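Local structure of putative fimbrium anchoring subunit Fim4B (Bacteroides ovatus, 5CAG) at residues Lys145-Phe149 against Ile255-Asn260; Lys177-Val181 against Lys206-Glu210; Pro186-Glu190 against Phe201-Phe205. The protein probably serves as a FimB/Mfa2-type anchoring subunit of a fimbrium at the bacterial outer membrane. One frame throughout, in Å; residues are numbered along the deposited sequence.

Of the segments involved, Lys145-Phe149, on strand 134-154, comes first. Lys177-Val181 and Pro186-Glu190 follow; the chain then turns back through Phe201-Phe205, runs straight on into Lys206-Glu210, and reaches Ile255-Asn260 last. The three closures are therefore concentric and none crosses another: interaction 3 closes the short hairpin loop, interaction 2 encloses it, and interaction 1 encloses both. Interactions 1 and 3 share a patch of sheet, because strands 134-154 and 197-205 are neighbours, joined there by backbone pairing such as Tyr147 with Phe202. Interaction 2 ties the loop leaving strand 197-205 to the edge strand of a separate four-stranded sheet, and meets interaction 1 where Lys145 packs on Lys206.

Interaction 1. Residues Lys145-Phe149 against Ile255-Asn260; sequences KKYSF and IGTLEN. With SO4 (sulfate ion), chain D.
Tyr147 and Glu259 form a single antiparallel bridge, a non-hydrogen-bonded pair whose CA atoms lie 4.4 Å apart, where the chain leaving the weakly bonded helical turn at about 255-258 meets long strand 134-154. Two backbone bonds flank it: Asn260 N donates to Lys146 O, and Ser148 N to Leu258 O at 3.1 Å. The fold around it is all-beta, consistent with the transthyretin-like clan to which the family is assigned, and the turn packs on strand 134-154 through Ile255 and Leu258.

The Tyr147 ring reaches this turn because its CG stands anti to the carbonyl carbon (chi1 -55°). Its CE2 atom touches Ile255 CD1 at 3.7 Å and also Glu259 CG. Glu259 runs alongside the tyrosine, pointing the same way, with its carboxylate turned nearly perpendicular to the ring (87°). The ring of Phe202, from strand 197-205, meets the tyrosine ring with the two planes nearly parallel. The carboxylate lies obliquely across the aliphatic part of Lys145, CD of which is 3.4 Å from Glu259 OE2. The charges stay farther apart, Lys145 NZ being 4.2 Å from Glu259 OE2, beyond a salt bridge; Lys145 NZ also has a long, weak ion pair with Glu210. Farther along the strand, Leu258 CD2 meets Phe149 CB at 3.8 Å, and Ile275 touches both side chains. Lys146 leads away from the turn, extended beyond CG, and its NZ donates to sulfate O4 at 3.0 Å; the ion, probably from the crystallisation liquor, is also bound by Thr30 OG1.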
loop_
_atom_site.group_PDB
_atom_site.type_symbol
_atom_site.label_atom_id
_atom_site.label_comp_id
_atom_site.label_asym_id
_atom_site.label_seq_id
_atom_site.Cartn_x
_atom_site.Cartn_y
_atom_site.Cartn_z
ATOM N N LYS A 145 -4.772 -3.665 1.519
ATOM C CA LYS A 145 -5.789 -4.730 1.470
ATOM C C LYS A 145 -5.125 -6.050 1.027
ATOM O O LYS A 145 -4.324 -6.031 0.094
ATOM C CB LYS A 145 -6.964 -4.366 0.509
ATOM C CG LYS A 145 -7.961 -3.269 0.975
ATOM C CD LYS A 145 -9.308 -3.278 0.167
ATOM C CE LYS A 145 -10.454 -2.370 0.677
ATOM N NZ LYS A 145 -10.672 -1.092 -0.115
ATOM N N LYS A 146 -5.420 -7.178 1.713
ATOM C CA LYS A 146 -4.935 -8.508 1.317
ATOM C C LYS A 146 -5.996 -9.196 0.447
ATOM O O LYS A 146 -7.196 -9.100 0.735
ATOM C CB LYS A 146 -4.640 -9.412 2.518
ATOM C CG LYS A 146 -3.619 -8.937 3.531
ATOM C CD LYS A 146 -3.750 -9.819 4.782
ATOM C CE LYS A 146 -2.875 -9.417 5.945
ATOM N NZ LYS A 146 -3.376 -9.975 7.238
ATOM N N TYR A 147 -5.555 -9.930 -0.577
ATOM C CA TYR A 147 -6.416 -10.703 -1.471
ATOM C C TYR A 147 -5.858 -12.114 -1.645
ATOM O O TYR A 147 -4.648 -12.332 -1.518
ATOM C CB TYR A 147 -6.525 -10.041 -2.837
ATOM C CG TYR A 147 -6.994 -8.606 -2.853
ATOM C CD1 TYR A 147 -6.093 -7.557 -2.692
ATOM C CD2 TYR A 147 -8.308 -8.288 -3.189
ATOM C CE1 TYR A 147 -6.505 -6.230 -2.766
ATOM C CE2 TYR A 147 -8.732 -6.962 -3.277
ATOM C CZ TYR A 147 -7.825 -5.933 -3.064
ATOM O OH TYR A 147 -8.233 -4.615 -3.135
ATOM N N SER A 148 -6.740 -13.065 -1.936
ATOM C CA SER A 148 -6.402 -14.456 -2.210
ATOM C C SER A 148 -7.439 -15.010 -3.173
ATOM O O SER A 148 -8.572 -14.527 -3.190
ATOM C CB SER A 148 -6.349 -15.283 -0.924
ATOM O OG SER A 148 -7.621 -15.508 -0.328
ATOM N N PHE A 149 -7.072 -16.009 -3.976
ATOM C CA PHE A 149 -8.016 -16.668 -4.876
ATOM C C PHE A 149 -7.520 -18.060 -5.219
ATOM O O PHE A 149 -6.359 -18.412 -4.965
ATOM C CB PHE A 149 -8.252 -15.855 -6.161
ATOM C CG PHE A 149 -7.085 -15.871 -7.122
ATOM C CD1 PHE A 149 -6.965 -16.870 -8.084
ATOM C CD2 PHE A 149 -6.094 -14.901 -7.055
ATOM C CE1 PHE A 149 -5.867 -16.908 -8.940
ATOM C CE2 PHE A 149 -5.013 -14.927 -7.940
ATOM C CZ PHE A 149 -4.905 -15.936 -8.869
ATOM N N ILE A 255 -13.903 -8.551 -7.502
ATOM C CA ILE A 255 -12.673 -8.236 -6.764
ATOM C C ILE A 255 -12.891 -8.240 -5.214
ATOM O O ILE A 255 -12.042 -8.796 -4.501
ATOM C CB ILE A 255 -11.974 -6.948 -7.263
ATOM C CG1 ILE A 255 -10.604 -6.740 -6.578
ATOM C CG2 ILE A 255 -12.863 -5.723 -7.166
ATOM C CD1 ILE A 255 -9.577 -7.871 -6.787
ATOM N N GLY A 256 -14.031 -7.729 -4.739
ATOM C CA GLY A 256 -14.353 -7.713 -3.319
ATOM C C GLY A 256 -14.465 -9.094 -2.694
ATOM O O GLY A 256 -14.136 -9.266 -1.516
ATOM N N THR A 257 -14.929 -10.091 -3.475
ATOM C CA THR A 257 -15.063 -11.500 -3.065
ATOM C C THR A 257 -13.693 -12.076 -2.637
ATOM O O THR A 257 -13.632 -12.929 -1.742
ATOM C CB THR A 257 -15.651 -12.304 -4.251
ATOM O OG1 THR A 257 -16.922 -11.768 -4.584
ATOM C CG2 THR A 257 -15.778 -13.801 -3.985
ATOM N N LEU A 258 -12.606 -11.575 -3.270
ATOM C CA LEU A 258 -11.235 -12.025 -3.092
ATOM C C LEU A 258 -10.526 -11.418 -1.868
ATOM O O LEU A 258 -9.565 -12.031 -1.366
ATOM C CB LEU A 258 -10.443 -11.749 -4.376
ATOM C CG LEU A 258 -11.108 -12.232 -5.686
ATOM C CD1 LEU A 258 -10.281 -11.873 -6.869
ATOM C CD2 LEU A 258 -11.327 -13.729 -5.683
ATOM N N GLU A 259 -11.027 -10.277 -1.338
ATOM C CA GLU A 259 -10.442 -9.671 -0.127
ATOM C C GLU A 259 -10.543 -10.620 1.078
ATOM O O GLU A 259 -11.490 -11.407 1.135
ATOM C CB GLU A 259 -11.156 -8.354 0.245
ATOM C CG GLU A 259 -11.309 -7.304 -0.841
ATOM C CD GLU A 259 -11.760 -5.930 -0.366
ATOM O OE1 GLU A 259 -12.012 -5.750 0.853
ATOM O OE2 GLU A 259 -11.843 -5.022 -1.227
ATOM N N ASN A 260 -9.635 -10.518 2.066
ATOM C CA ASN A 260 -9.774 -11.330 3.277
ATOM C C ASN A 260 -9.277 -10.565 4.514
ATOM O O ASN A 260 -9.346 -11.073 5.632
ATOM C CB ASN A 260 -9.075 -12.675 3.127
ATOM C CG ASN A 260 -7.586 -12.596 3.101
ATOM O OD1 ASN A 260 -6.967 -12.639 2.045
ATOM N ND2 ASN A 260 -6.976 -12.548 4.269
HETATM S S SO4 D . -1.621 -7.845 10.389
HETATM O O1 SO4 D . -0.329 -8.273 9.835
HETATM O O2 SO4 D . -1.626 -8.010 11.839
HETATM O O3 SO4 D . -1.857 -6.438 10.042
HETATM O O4 SO4 D . -2.691 -8.671 9.836
#

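Interaction 2. Residues Lys177-Val181 against Lys206-Glu210. With SO4 (sulfate ion), chain E.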
loop_
_atom_site.group_PDB
_atom_site.type_symbol
_atom_site.label_atom_id
_atom_site.label_comp_id
_atom_site.label_asym_id
_atom_site.label_seq_id
_atom_site.Cartn_x
_atom_site.Cartn_y
_atom_site.Cartn_z
ATOM N N LYS A 177 -2.811 12.725 0.409
ATOM C CA LYS A 177 -4.091 12.803 -0.299
ATOM C C LYS A 177 -5.095 11.773 0.252
ATOM O O LYS A 177 -6.307 11.969 0.094
ATOM C CB LYS A 177 -3.906 12.633 -1.833
ATOM C CG LYS A 177 -3.054 13.708 -2.584
ATOM C CD LYS A 177 -3.764 15.088 -2.807
ATOM C CE LYS A 177 -4.838 15.137 -3.892
ATOM N NZ LYS A 177 -5.652 16.393 -3.850
ATOM N N GLY A 178 -4.589 10.714 0.902
ATOM C CA GLY A 178 -5.395 9.639 1.488
ATOM C C GLY A 178 -6.105 8.784 0.454
ATOM O O GLY A 178 -7.208 8.284 0.691
ATOM N N ARG A 179 -5.475 8.633 -0.715
ATOM C CA ARG A 179 -6.005 7.883 -1.847
ATOM C C ARG A 179 -4.937 7.002 -2.457
ATOM O O ARG A 179 -3.760 7.370 -2.456
ATOM C CB ARG A 179 -6.550 8.856 -2.908
ATOM C CG ARG A 179 -8.017 9.155 -2.701
ATOM C CD ARG A 179 -8.562 10.259 -3.592
ATOM N NE ARG A 179 -10.030 10.222 -3.646
ATOM C CZ ARG A 179 -10.838 10.844 -2.790
ATOM N NH1 ARG A 179 -10.336 11.568 -1.794
ATOM N NH2 ARG A 179 -12.155 10.745 -2.921
ATOM N N GLY A 180 -5.355 5.854 -2.966
ATOM C CA GLY A 180 -4.478 4.957 -3.690
ATOM C C GLY A 180 -4.471 5.374 -5.151
ATOM O O GLY A 180 -5.439 5.968 -5.632
ATOM N N VAL A 181 -3.386 5.103 -5.865
ATOM C CA VAL A 181 -3.290 5.435 -7.280
ATOM C C VAL A 181 -2.659 4.242 -8.049
ATOM O O VAL A 181 -1.829 3.489 -7.512
ATOM C CB VAL A 181 -2.597 6.797 -7.554
ATOM C CG1 VAL A 181 -1.088 6.723 -7.433
ATOM C CG2 VAL A 181 -2.988 7.347 -8.913
ATOM N N LYS A 206 -5.428 0.475 -0.481
ATOM C CA LYS A 206 -6.852 0.855 -0.447
ATOM C C LYS A 206 -7.088 1.935 -1.511
ATOM O O LYS A 206 -6.194 2.767 -1.739
ATOM C CB LYS A 206 -7.237 1.406 0.942
ATOM C CG LYS A 206 -7.631 0.380 1.973
ATOM C CD LYS A 206 -8.152 1.062 3.242
ATOM C CE LYS A 206 -8.538 0.042 4.291
ATOM N NZ LYS A 206 -8.613 0.623 5.652
ATOM N N GLN A 207 -8.249 1.929 -2.175
ATOM C CA GLN A 207 -8.519 2.964 -3.184
ATOM C C GLN A 207 -8.619 4.326 -2.494
ATOM O O GLN A 207 -8.125 5.340 -3.011
ATOM C CB GLN A 207 -9.798 2.646 -3.966
ATOM C CG GLN A 207 -9.795 3.163 -5.390
ATOM C CD GLN A 207 -11.148 2.954 -6.008
ATOM O OE1 GLN A 207 -12.023 3.818 -5.917
ATOM N NE2 GLN A 207 -11.369 1.781 -6.588
ATOM N N VAL A 208 -9.254 4.319 -1.301
ATOM C CA VAL A 208 -9.442 5.479 -0.444
ATOM C C VAL A 208 -9.394 5.081 1.017
ATOM O O VAL A 208 -9.991 4.061 1.407
ATOM C CB VAL A 208 -10.770 6.252 -0.703
ATOM C CG1 VAL A 208 -10.698 7.662 -0.115
ATOM C CG2 VAL A 208 -11.119 6.329 -2.182
ATOM N N LYS A 209 -8.733 5.961 1.823
ATOM C CA LYS A 209 -8.685 6.065 3.277
ATOM C C LYS A 209 -10.119 5.782 3.816
ATOM O O LYS A 209 -11.121 6.287 3.275
ATOM C CB LYS A 209 -8.202 7.511 3.615
ATOM C CG LYS A 209 -8.573 8.149 4.970
ATOM C CD LYS A 209 -7.973 9.590 5.143
ATOM C CE LYS A 209 -7.685 10.050 6.575
ATOM N NZ LYS A 209 -6.501 9.369 7.255
ATOM N N GLU A 210 -10.214 4.918 4.821
ATOM C CA GLU A 210 -11.489 4.544 5.414
ATOM C C GLU A 210 -11.645 5.233 6.772
ATOM O O GLU A 210 -12.770 5.270 7.284
ATOM C CB GLU A 210 -11.618 3.009 5.529
ATOM C CG GLU A 210 -11.881 2.338 4.183
ATOM C CD GLU A 210 -12.051 0.826 4.091
ATOM O OE1 GLU A 210 -11.821 0.114 5.095
ATOM O OE2 GLU A 210 -12.368 0.349 2.978
HETATM S S SO4 E . -12.844 14.617 -1.134
HETATM O O1 SO4 E . -11.862 14.045 -0.213
HETATM O O2 SO4 E . -14.052 13.778 -1.170
HETATM O O3 SO4 E . -13.198 15.973 -0.697
HETATM O O4 SO4 E . -12.253 14.676 -2.470
#
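Arg179 lays one face of its guanidinium over the Val208 side chain, with Val208 CG1 4.1 Å from the guanidinium plane and over its centre. The two side chains run alongside each other in the same direction, and Arg179 CG adds a second touch on the same methyl, Val208 CG1, at 4.0 Å. The extended arginine ends at a sulfate, probably from the crystallisation liquor, to which NH1 makes a weak hydrogen bond at the group's edge, 3.3 Å from O1; Ser218 OG holds the same ion.

Beneath the side chains, Arg179 and Val208 form a single antiparallel bridge as a non-hydrogen-bonded pair. Lys209 N donates to Gly178 O at 3.0 Å in a nearly straight bond (168°). On the other flank Gly180 N reaches Gln207 O at 2.8 Å, but from above the carbonyl plane, 55° out of it. Gly178, at positive phi, and Arg179 make a G1 beta bulge against strand 172-174.

The lysines point elsewhere: Lys209 NZ bonds to Asn121 OD1, and Lys206 NZ pairs with Glu141 of strand 134-154 and weakly with Glu210 OE1. This surface contact thus lets the loop between strands 197-205 and 232-239 line the outer side of edge strand 179-181, whose sheet continues through 172-174 and 93-96 to 81-84.

Interaction 3. Residues Pro186-Glu190 against Phe201-Phe205; sequences PIYFE and FFTAF
Phe189 and Phe202 stack between the two arms of a beta hairpin, strands 187-193 and 197-205. In this part the arms have splayed apart: their short segments run antiparallel at 158°, and no hydrogen bond joins them. Near the turn, where packing is tight, Phe189 and Phe202 have CA atoms 5.9 Å apart; at Ile187 and Ala204 the CA separation has grown to 7.9 Å. There Ile187 bridges the widening, its CD1 touching Ala204 CB at 4.0 Å and approaching Thr203 O. The backbone of Ile187 and Phe189 instead bonds to strand 159-167, whereas Phe202 bonds to Tyr147 of strand 134-154, so the arms part towards different neighbours.

The exposed side is looser: Phe201 points away from the other arm and leans on Ser148, and Glu190 is exposed. Thr203 OG1, on the side away from strand 187-193, is hydrogen-bonded to Pro114 O.

Inward, the phenylalanines lie side by side as an offset stack, with centroids 4.8 Å apart and planes at 21°. Both hold CG between backbone N and carbonyl carbon (chi1 54° for Phe189), pointing the rings the same way. Phe189 CD2 thus meets Phe202 CB at 3.7 Å, while Phe202 CD1 sits 4.0 Å above the centre of the Phe189 ring.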
loop_
_atom_site.group_PDB
_atom_site.type_symbol
_atom_site.label_atom_id
_atom_site.label_comp_id
_atom_site.label_asym_id
_atom_site.label_seq_id
_atom_site.Cartn_x
_atom_site.Cartn_y
_atom_site.Cartn_z
ATOM N N PRO A 186 1.555 -3.655 -13.521
ATOM C CA PRO A 186 0.906 -4.739 -12.767
ATOM C C PRO A 186 1.621 -5.154 -11.487
ATOM O O PRO A 186 2.854 -5.116 -11.410
ATOM C CB PRO A 186 0.924 -5.903 -13.755
ATOM C CG PRO A 186 1.114 -5.271 -15.091
ATOM C CD PRO A 186 2.016 -4.127 -14.835
ATOM N N ILE A 187 0.837 -5.582 -10.483
ATOM C CA ILE A 187 1.415 -6.094 -9.246
ATOM C C ILE A 187 1.702 -7.564 -9.476
ATOM O O ILE A 187 0.810 -8.302 -9.878
ATOM C CB ILE A 187 0.501 -5.869 -8.022
ATOM C CG1 ILE A 187 0.292 -4.372 -7.751
ATOM C CG2 ILE A 187 1.085 -6.580 -6.787
ATOM C CD1 ILE A 187 -0.825 -4.089 -6.807
ATOM N N TYR A 188 2.932 -7.982 -9.262
ATOM C CA TYR A 188 3.326 -9.370 -9.426
ATOM C C TYR A 188 3.053 -10.142 -8.183
ATOM O O TYR A 188 3.273 -9.638 -7.079
ATOM C CB TYR A 188 4.826 -9.452 -9.758
ATOM C CG TYR A 188 5.528 -10.748 -9.394
ATOM C CD1 TYR A 188 5.546 -11.827 -10.272
ATOM C CD2 TYR A 188 6.287 -10.846 -8.239
ATOM C CE1 TYR A 188 6.265 -12.986 -9.984
ATOM C CE2 TYR A 188 7.013 -11.997 -7.945
ATOM C CZ TYR A 188 6.975 -13.076 -8.804
ATOM O OH TYR A 188 7.694 -14.205 -8.480
ATOM N N PHE A 189 2.700 -11.412 -8.362
ATOM C CA PHE A 189 2.531 -12.345 -7.256
ATOM C C PHE A 189 2.845 -13.754 -7.731
ATOM O O PHE A 189 2.660 -14.075 -8.903
ATOM C CB PHE A 189 1.137 -12.249 -6.615
ATOM C CG PHE A 189 -0.012 -12.387 -7.570
ATOM C CD1 PHE A 189 -0.551 -13.634 -7.860
ATOM C CD2 PHE A 189 -0.576 -11.267 -8.170
ATOM C CE1 PHE A 189 -1.632 -13.756 -8.733
ATOM C CE2 PHE A 189 -1.639 -11.391 -9.063
ATOM C CZ PHE A 189 -2.165 -12.633 -9.332
ATOM N N GLU A 190 3.378 -14.571 -6.839
ATOM C CA GLU A 190 3.647 -15.971 -7.145
ATOM C C GLU A 190 2.348 -16.732 -7.058
ATOM O O GLU A 190 1.436 -16.333 -6.302
ATOM C CB GLU A 190 4.677 -16.577 -6.190
ATOM C CG GLU A 190 5.919 -15.745 -6.049
ATOM C CD GLU A 190 7.007 -16.322 -5.174
ATOM O OE1 GLU A 190 6.765 -17.374 -4.532
ATOM O OE2 GLU A 190 8.106 -15.710 -5.139
ATOM N N PHE A 201 -1.873 -15.434 -3.539
ATOM C CA PHE A 201 -2.092 -14.404 -2.526
ATOM C C PHE A 201 -1.398 -13.148 -2.965
ATOM O O PHE A 201 -0.260 -13.227 -3.447
ATOM C CB PHE A 201 -1.523 -14.862 -1.172
ATOM C CG PHE A 201 -2.222 -16.051 -0.559
ATOM C CD1 PHE A 201 -1.963 -17.344 -1.011
ATOM C CD2 PHE A 201 -3.122 -15.887 0.488
ATOM C CE1 PHE A 201 -2.644 -18.446 -0.467
ATOM C CE2 PHE A 201 -3.794 -16.996 1.041
ATOM C CZ PHE A 201 -3.544 -18.266 0.565
ATOM N N PHE A 202 -2.051 -11.992 -2.815
ATOM C CA PHE A 202 -1.447 -10.724 -3.191
ATOM C C PHE A 202 -2.056 -9.592 -2.376
ATOM O O PHE A 202 -2.997 -9.815 -1.613
ATOM C CB PHE A 202 -1.559 -10.469 -4.703
ATOM C CG PHE A 202 -2.951 -10.271 -5.223
ATOM C CD1 PHE A 202 -3.732 -11.358 -5.602
ATOM C CD2 PHE A 202 -3.484 -8.999 -5.350
ATOM C CE1 PHE A 202 -5.030 -11.180 -6.081
ATOM C CE2 PHE A 202 -4.784 -8.820 -5.818
ATOM C CZ PHE A 202 -5.545 -9.913 -6.190
ATOM N N THR A 203 -1.486 -8.388 -2.500
ATOM C CA THR A 203 -1.943 -7.201 -1.777
ATOM C C THR A 203 -1.925 -5.987 -2.676
ATOM O O THR A 203 -1.192 -5.966 -3.663
ATOM C CB THR A 203 -1.045 -6.912 -0.579
ATOM O OG1 THR A 203 0.278 -6.683 -1.049
ATOM C CG2 THR A 203 -1.063 -7.999 0.462
ATOM N N ALA A 204 -2.688 -4.959 -2.307
ATOM C CA ALA A 204 -2.752 -3.679 -2.993
ATOM C C ALA A 204 -3.171 -2.603 -2.000
ATOM O O ALA A 204 -3.733 -2.920 -0.947
ATOM C CB ALA A 204 -3.735 -3.757 -4.144
ATOM N N PHE A 205 -2.885 -1.333 -2.308
ATOM C CA PHE A 205 -3.305 -0.242 -1.446
ATOM C C PHE A 205 -4.803 -0.043 -1.567
ATOM O O PHE A 205 -5.396 -0.372 -2.609
ATOM C CB PHE A 205 -2.564 1.062 -1.793
ATOM C CG PHE A 205 -1.102 1.049 -1.409
ATOM C CD1 PHE A 205 -0.714 1.007 -0.072
ATOM C CD2 PHE A 205 -0.111 1.042 -2.382
ATOM C CE1 PHE A 205 0.647 0.961 0.282
ATOM C CE2 PHE A 205 1.244 0.996 -2.023
ATOM C CZ PHE A 205 1.611 0.965 -0.694
#